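PDB 5IPW: oligopeptide ABC transporter, periplasmic oligopeptide-binding protein, putative from Thermotoga maritima MSB8, which probably binds peptides outside the cytoplasmic membrane and passes them to an ABC transporter for uptake. Local coordinates for residues F230-K243 and P248-W262. Numbering follows the deposited sequence.
Sequences FLENTELPTLSPWK and PTEQFYILERNPYFW
Lys243 and Glu256 face each other as a hydrogen-bonded antiparallel pair: Lys243 N donates to Glu256 O, and Glu256 N donates to Lys243 O over 2.7 Å. Their side chains run alongside each other, the extended lysine bringing NZ to 4.1 Å from Glu256 OE2, probably favourable but beyond a salt bridge, while Glu256 OE1 is hydrogen-bonded to Tyr276 OH. Beside them, Trp242 and Arg257 form a non-hydrogen-bonded pair. The indole edge, near CD1, meets the backbone at Arg257 N, while Trp242 CB packs on Leu255 CB; tryptophan adds an N-H to a large apolar ring, and NE1 is hydrogen-bonded to Ile274 O.

Beyond the strand, an amide suits Asn258 because it both donates and accepts. Its CG stands anti to the backbone N (chi1 173°), sending ND2 to Ser240 O at 3.0 Å, with the acceptor nearly in the amide plane; OD1 accepts from Tyr260 N, making an Asx turn, and Asn258 N reaches Pro241 O almost straight (172°). Pro241 lies over one face of Phe261, its CB 3.9 Å from the ring centroid in a CH-pi contact that suits a rigid, flat-sided proline. Trp262 NE1 donates a hydrogen bond to a lone pair of Leu239 O, and the same oxygen lies at the Phe261 ring edge.

At the far end, chi1 of -179° directs the Tyr253 ring at Leu231; its long ring packs CE2 3.5 Å from Leu231 CD1, and its terminal hydroxyl donates to Leu231 O (2.8 Å). Pro248 CG rests against Glu232 OE2. The paired strands 242-244 and 252-257 form a beta hairpin at the edge of a mixed four-stranded sheet, and the other contacts fasten the preceding loop 230-241 to it.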
# COMPACT_ATOMS: atom_id res chain seq x y z
N PHE A 230 -4.00 -20.16 5.96
CA PHE A 230 -4.13 -20.27 4.51
C PHE A 230 -2.89 -20.86 3.83
O PHE A 230 -2.98 -21.39 2.73
CB PHE A 230 -4.42 -18.91 3.88
CG PHE A 230 -3.20 -18.07 3.68
CD1 PHE A 230 -2.47 -18.15 2.50
CD2 PHE A 230 -2.77 -17.20 4.67
CE1 PHE A 230 -1.34 -17.38 2.31
CE2 PHE A 230 -1.64 -16.42 4.49
CZ PHE A 230 -0.92 -16.51 3.31
N LEU A 231 -1.74 -20.73 4.48
CA LEU A 231 -0.46 -21.17 3.94
C LEU A 231 -0.20 -22.63 4.27
O LEU A 231 0.18 -23.40 3.41
CB LEU A 231 0.65 -20.29 4.53
CG LEU A 231 2.09 -20.42 4.04
CD1 LEU A 231 2.23 -19.91 2.61
CD2 LEU A 231 3.02 -19.65 4.95
N GLU A 232 -0.44 -22.99 5.53
CA GLU A 232 -0.08 -24.31 6.06
C GLU A 232 -1.16 -25.36 5.83
O GLU A 232 -0.85 -26.52 5.53
CB GLU A 232 0.19 -24.23 7.57
CG GLU A 232 1.27 -23.24 8.01
CD GLU A 232 2.69 -23.77 7.88
OE1 GLU A 232 3.63 -22.99 8.13
OE2 GLU A 232 2.86 -24.96 7.53
N ASN A 233 -2.43 -24.97 5.97
CA ASN A 233 -3.53 -25.94 5.97
C ASN A 233 -4.14 -26.21 4.59
O ASN A 233 -5.05 -25.52 4.14
CB ASN A 233 -4.61 -25.53 6.96
CG ASN A 233 -5.68 -26.59 7.10
OD1 ASN A 233 -5.51 -27.72 6.64
ND2 ASN A 233 -6.80 -26.23 7.72
N THR A 234 -3.62 -27.25 3.96
CA THR A 234 -4.13 -27.81 2.70
C THR A 234 -5.64 -28.14 2.72
O THR A 234 -6.28 -28.26 1.66
CB THR A 234 -3.27 -29.05 2.35
OG1 THR A 234 -2.18 -28.63 1.52
CG2 THR A 234 -4.05 -30.16 1.64
N GLU A 235 -6.22 -28.29 3.91
CA GLU A 235 -7.62 -28.67 4.03
C GLU A 235 -8.55 -27.48 4.15
O GLU A 235 -9.76 -27.66 4.11
CB GLU A 235 -7.81 -29.62 5.21
CG GLU A 235 -7.20 -30.99 4.99
CD GLU A 235 -7.95 -31.81 3.96
OE1 GLU A 235 -9.20 -31.80 3.99
OE2 GLU A 235 -7.30 -32.48 3.13
N LEU A 236 -8.00 -26.29 4.30
CA LEU A 236 -8.80 -25.08 4.51
C LEU A 236 -9.54 -24.64 3.24
O LEU A 236 -8.91 -24.28 2.25
CB LEU A 236 -7.88 -23.96 5.00
CG LEU A 236 -8.52 -22.61 5.27
CD1 LEU A 236 -9.52 -22.75 6.39
CD2 LEU A 236 -7.48 -21.56 5.61
N PRO A 237 -10.89 -24.66 3.25
CA PRO A 237 -11.62 -24.14 2.10
C PRO A 237 -11.30 -22.68 1.86
O PRO A 237 -11.10 -21.93 2.83
CB PRO A 237 -13.08 -24.28 2.51
CG PRO A 237 -13.08 -25.40 3.49
CD PRO A 237 -11.80 -25.22 4.26
N THR A 238 -11.25 -22.28 0.60
CA THR A 238 -10.82 -20.93 0.25
C THR A 238 -11.66 -20.33 -0.88
O THR A 238 -12.30 -21.06 -1.66
CB THR A 238 -9.32 -20.92 -0.13
OG1 THR A 238 -8.89 -19.59 -0.43
CG2 THR A 238 -9.06 -21.80 -1.32
N LEU A 239 -11.65 -19.00 -0.95
CA LEU A 239 -12.23 -18.24 -2.06
C LEU A 239 -11.17 -17.77 -3.05
O LEU A 239 -11.48 -17.12 -4.05
CB LEU A 239 -13.01 -17.04 -1.50
CG LEU A 239 -14.25 -17.43 -0.67
CD1 LEU A 239 -14.80 -16.25 0.12
CD2 LEU A 239 -15.34 -18.01 -1.54
N SER A 240 -9.91 -18.10 -2.78
CA SER A 240 -8.81 -17.64 -3.63
C SER A 240 -8.76 -18.37 -4.98
O SER A 240 -9.26 -19.48 -5.11
CB SER A 240 -7.48 -17.83 -2.91
OG SER A 240 -7.38 -16.97 -1.80
N PRO A 241 -8.15 -17.74 -5.99
CA PRO A 241 -7.97 -18.39 -7.29
C PRO A 241 -7.06 -19.63 -7.26
O PRO A 241 -7.16 -20.50 -8.13
CB PRO A 241 -7.35 -17.29 -8.14
CG PRO A 241 -6.69 -16.38 -7.16
CD PRO A 241 -7.62 -16.37 -5.99
N TRP A 242 -6.15 -19.72 -6.29
CA TRP A 242 -5.41 -20.95 -6.09
C TRP A 242 -5.39 -21.31 -4.61
O TRP A 242 -5.61 -20.45 -3.75
CB TRP A 242 -3.97 -20.84 -6.60
CG TRP A 242 -3.81 -20.43 -8.02
CD1 TRP A 242 -3.81 -21.24 -9.10
CD2 TRP A 242 -3.57 -19.11 -8.51
NE1 TRP A 242 -3.61 -20.51 -10.25
CE2 TRP A 242 -3.45 -19.20 -9.91
CE3 TRP A 242 -3.45 -17.85 -7.90
CZ2 TRP A 242 -3.22 -18.08 -10.71
CZ3 TRP A 242 -3.22 -16.74 -8.71
CH2 TRP A 242 -3.10 -16.87 -10.09
N LYS A 243 -5.12 -22.59 -4.34
CA LYS A 243 -5.10 -23.17 -2.99
C LYS A 243 -3.85 -24.05 -2.84
O LYS A 243 -3.41 -24.68 -3.80
CB LYS A 243 -6.35 -24.04 -2.76
CG LYS A 243 -6.40 -25.26 -3.68
CD LYS A 243 -7.64 -26.13 -3.53
CE LYS A 243 -7.60 -27.24 -4.58
NZ LYS A 243 -8.82 -28.09 -4.62
N PRO A 248 4.52 -26.03 2.90
CA PRO A 248 5.49 -24.97 2.58
C PRO A 248 6.95 -25.26 2.98
O PRO A 248 7.84 -24.54 2.54
CB PRO A 248 4.96 -23.76 3.34
CG PRO A 248 4.13 -24.32 4.44
CD PRO A 248 3.57 -25.61 3.93
N THR A 249 7.18 -26.28 3.79
CA THR A 249 8.55 -26.67 4.15
C THR A 249 9.19 -27.51 3.05
O THR A 249 10.40 -27.51 2.92
CB THR A 249 8.63 -27.45 5.47
OG1 THR A 249 8.01 -28.73 5.31
CG2 THR A 249 7.96 -26.69 6.61
N GLU A 250 8.37 -28.22 2.26
CA GLU A 250 8.88 -28.91 1.07
C GLU A 250 9.55 -27.88 0.18
O GLU A 250 9.29 -26.68 0.31
CB GLU A 250 7.77 -29.65 0.31
CG GLU A 250 7.20 -30.85 1.04
CD GLU A 250 5.95 -31.42 0.37
OE1 GLU A 250 6.07 -31.99 -0.74
OE2 GLU A 250 4.85 -31.32 0.96
N GLN A 251 10.44 -28.33 -0.71
CA GLN A 251 11.20 -27.39 -1.53
C GLN A 251 10.34 -26.75 -2.61
O GLN A 251 10.61 -25.62 -3.02
CB GLN A 251 12.46 -28.04 -2.13
CG GLN A 251 12.26 -28.93 -3.34
CD GLN A 251 13.52 -29.04 -4.20
OE1 GLN A 251 14.31 -28.10 -4.29
NE2 GLN A 251 13.69 -30.19 -4.86
N PHE A 252 9.31 -27.46 -3.05
CA PHE A 252 8.31 -26.91 -3.96
C PHE A 252 6.95 -26.76 -3.27
O PHE A 252 6.26 -27.74 -3.01
CB PHE A 252 8.21 -27.76 -5.23
CG PHE A 252 9.49 -27.78 -6.02
CD1 PHE A 252 9.99 -26.61 -6.58
CD2 PHE A 252 10.22 -28.96 -6.17
CE1 PHE A 252 11.18 -26.62 -7.28
CE2 PHE A 252 11.41 -28.97 -6.87
CZ PHE A 252 11.89 -27.80 -7.43
N TYR A 253 6.60 -25.51 -2.96
CA TYR A 253 5.29 -25.16 -2.41
C TYR A 253 4.34 -24.91 -3.58
O TYR A 253 4.54 -23.96 -4.34
CB TYR A 253 5.41 -23.93 -1.53
CG TYR A 253 4.11 -23.49 -0.88
CD1 TYR A 253 3.34 -24.39 -0.15
CD2 TYR A 253 3.68 -22.17 -0.97
CE1 TYR A 253 2.16 -23.99 0.45
CE2 TYR A 253 2.50 -21.76 -0.37
CZ TYR A 253 1.75 -22.67 0.33
OH TYR A 253 0.58 -22.26 0.93
N ILE A 254 3.34 -25.76 -3.73
CA ILE A 254 2.48 -25.73 -4.91
C ILE A 254 1.05 -25.28 -4.61
O ILE A 254 0.41 -25.81 -3.70
CB ILE A 254 2.44 -27.09 -5.62
CG1 ILE A 254 3.87 -27.52 -6.01
CG2 ILE A 254 1.54 -27.02 -6.86
CD1 ILE A 254 3.98 -28.87 -6.68
N LEU A 255 0.58 -24.31 -5.39
CA LEU A 255 -0.82 -23.90 -5.38
C LEU A 255 -1.52 -24.43 -6.61
O LEU A 255 -0.99 -24.38 -7.71
CB LEU A 255 -0.96 -22.38 -5.33
CG LEU A 255 -0.13 -21.65 -4.28
CD1 LEU A 255 -0.09 -20.17 -4.62
CD2 LEU A 255 -0.68 -21.84 -2.88
N GLU A 256 -2.72 -24.96 -6.43
CA GLU A 256 -3.53 -25.49 -7.52
C GLU A 256 -4.76 -24.60 -7.69
O GLU A 256 -5.26 -23.99 -6.73
CB GLU A 256 -3.94 -26.93 -7.21
CG GLU A 256 -4.70 -27.63 -8.33
CD GLU A 256 -5.04 -29.07 -7.99
OE1 GLU A 256 -4.63 -29.97 -8.74
OE2 GLU A 256 -5.73 -29.30 -6.98
N ARG A 257 -5.24 -24.52 -8.92
CA ARG A 257 -6.42 -23.73 -9.22
C ARG A 257 -7.60 -24.16 -8.36
O ARG A 257 -7.82 -25.35 -8.12
CB ARG A 257 -6.78 -23.84 -10.69
CG ARG A 257 -7.16 -25.23 -11.17
CD ARG A 257 -7.35 -25.22 -12.67
NE ARG A 257 -8.09 -24.02 -13.02
CZ ARG A 257 -7.74 -23.09 -13.90
NH1 ARG A 257 -6.65 -23.18 -14.65
NH2 ARG A 257 -8.55 -22.06 -14.05
N ASN A 258 -8.33 -23.16 -7.87
CA ASN A 258 -9.58 -23.38 -7.16
C ASN A 258 -10.69 -23.63 -8.17
O ASN A 258 -11.11 -22.70 -8.87
CB ASN A 258 -9.92 -22.16 -6.32
CG ASN A 258 -11.29 -22.25 -5.69
OD1 ASN A 258 -11.99 -23.25 -5.85
ND2 ASN A 258 -11.69 -21.20 -4.97
N PRO A 259 -11.20 -24.87 -8.24
CA PRO A 259 -12.15 -25.21 -9.29
C PRO A 259 -13.51 -24.53 -9.12
O PRO A 259 -14.31 -24.55 -10.05
CB PRO A 259 -12.29 -26.73 -9.16
CG PRO A 259 -12.03 -27.01 -7.72
CD PRO A 259 -11.01 -25.99 -7.29
N TYR A 260 -13.75 -23.92 -7.96
CA TYR A 260 -14.97 -23.15 -7.70
C TYR A 260 -14.75 -21.65 -7.75
O TYR A 260 -15.58 -20.88 -7.23
CB TYR A 260 -15.54 -23.55 -6.32
CG TYR A 260 -16.08 -24.95 -6.33
CD1 TYR A 260 -17.36 -25.20 -6.80
CD2 TYR A 260 -15.31 -26.02 -5.90
CE1 TYR A 260 -17.87 -26.48 -6.83
CE2 TYR A 260 -15.81 -27.32 -5.93
CZ TYR A 260 -17.10 -27.54 -6.40
OH TYR A 260 -17.65 -28.81 -6.45
N PHE A 261 -13.66 -21.20 -8.37
CA PHE A 261 -13.40 -19.77 -8.44
C PHE A 261 -14.52 -19.07 -9.22
O PHE A 261 -15.04 -19.61 -10.20
CB PHE A 261 -12.04 -19.45 -9.06
CG PHE A 261 -11.59 -18.04 -8.80
CD1 PHE A 261 -11.43 -17.58 -7.51
CD2 PHE A 261 -11.36 -17.17 -9.85
CE1 PHE A 261 -11.05 -16.27 -7.26
CE2 PHE A 261 -10.96 -15.86 -9.61
CZ PHE A 261 -10.81 -15.41 -8.31
N TRP A 262 -14.83 -17.86 -8.78
CA TRP A 262 -16.14 -17.22 -9.02
C TRP A 262 -16.05 -16.04 -9.98
O TRP A 262 -16.99 -15.26 -10.07
CB TRP A 262 -16.73 -16.74 -7.69
CG TRP A 262 -15.67 -16.25 -6.78
CD1 TRP A 262 -15.00 -16.98 -5.85
CD2 TRP A 262 -15.10 -14.94 -6.76
NE1 TRP A 262 -14.05 -16.20 -5.23
CE2 TRP A 262 -14.10 -14.94 -5.77
CE3 TRP A 262 -15.34 -13.77 -7.47
CZ2 TRP A 262 -13.33 -13.82 -5.48
CZ3 TRP A 262 -14.58 -12.64 -7.17
CH2 TRP A 262 -13.59 -12.68 -6.19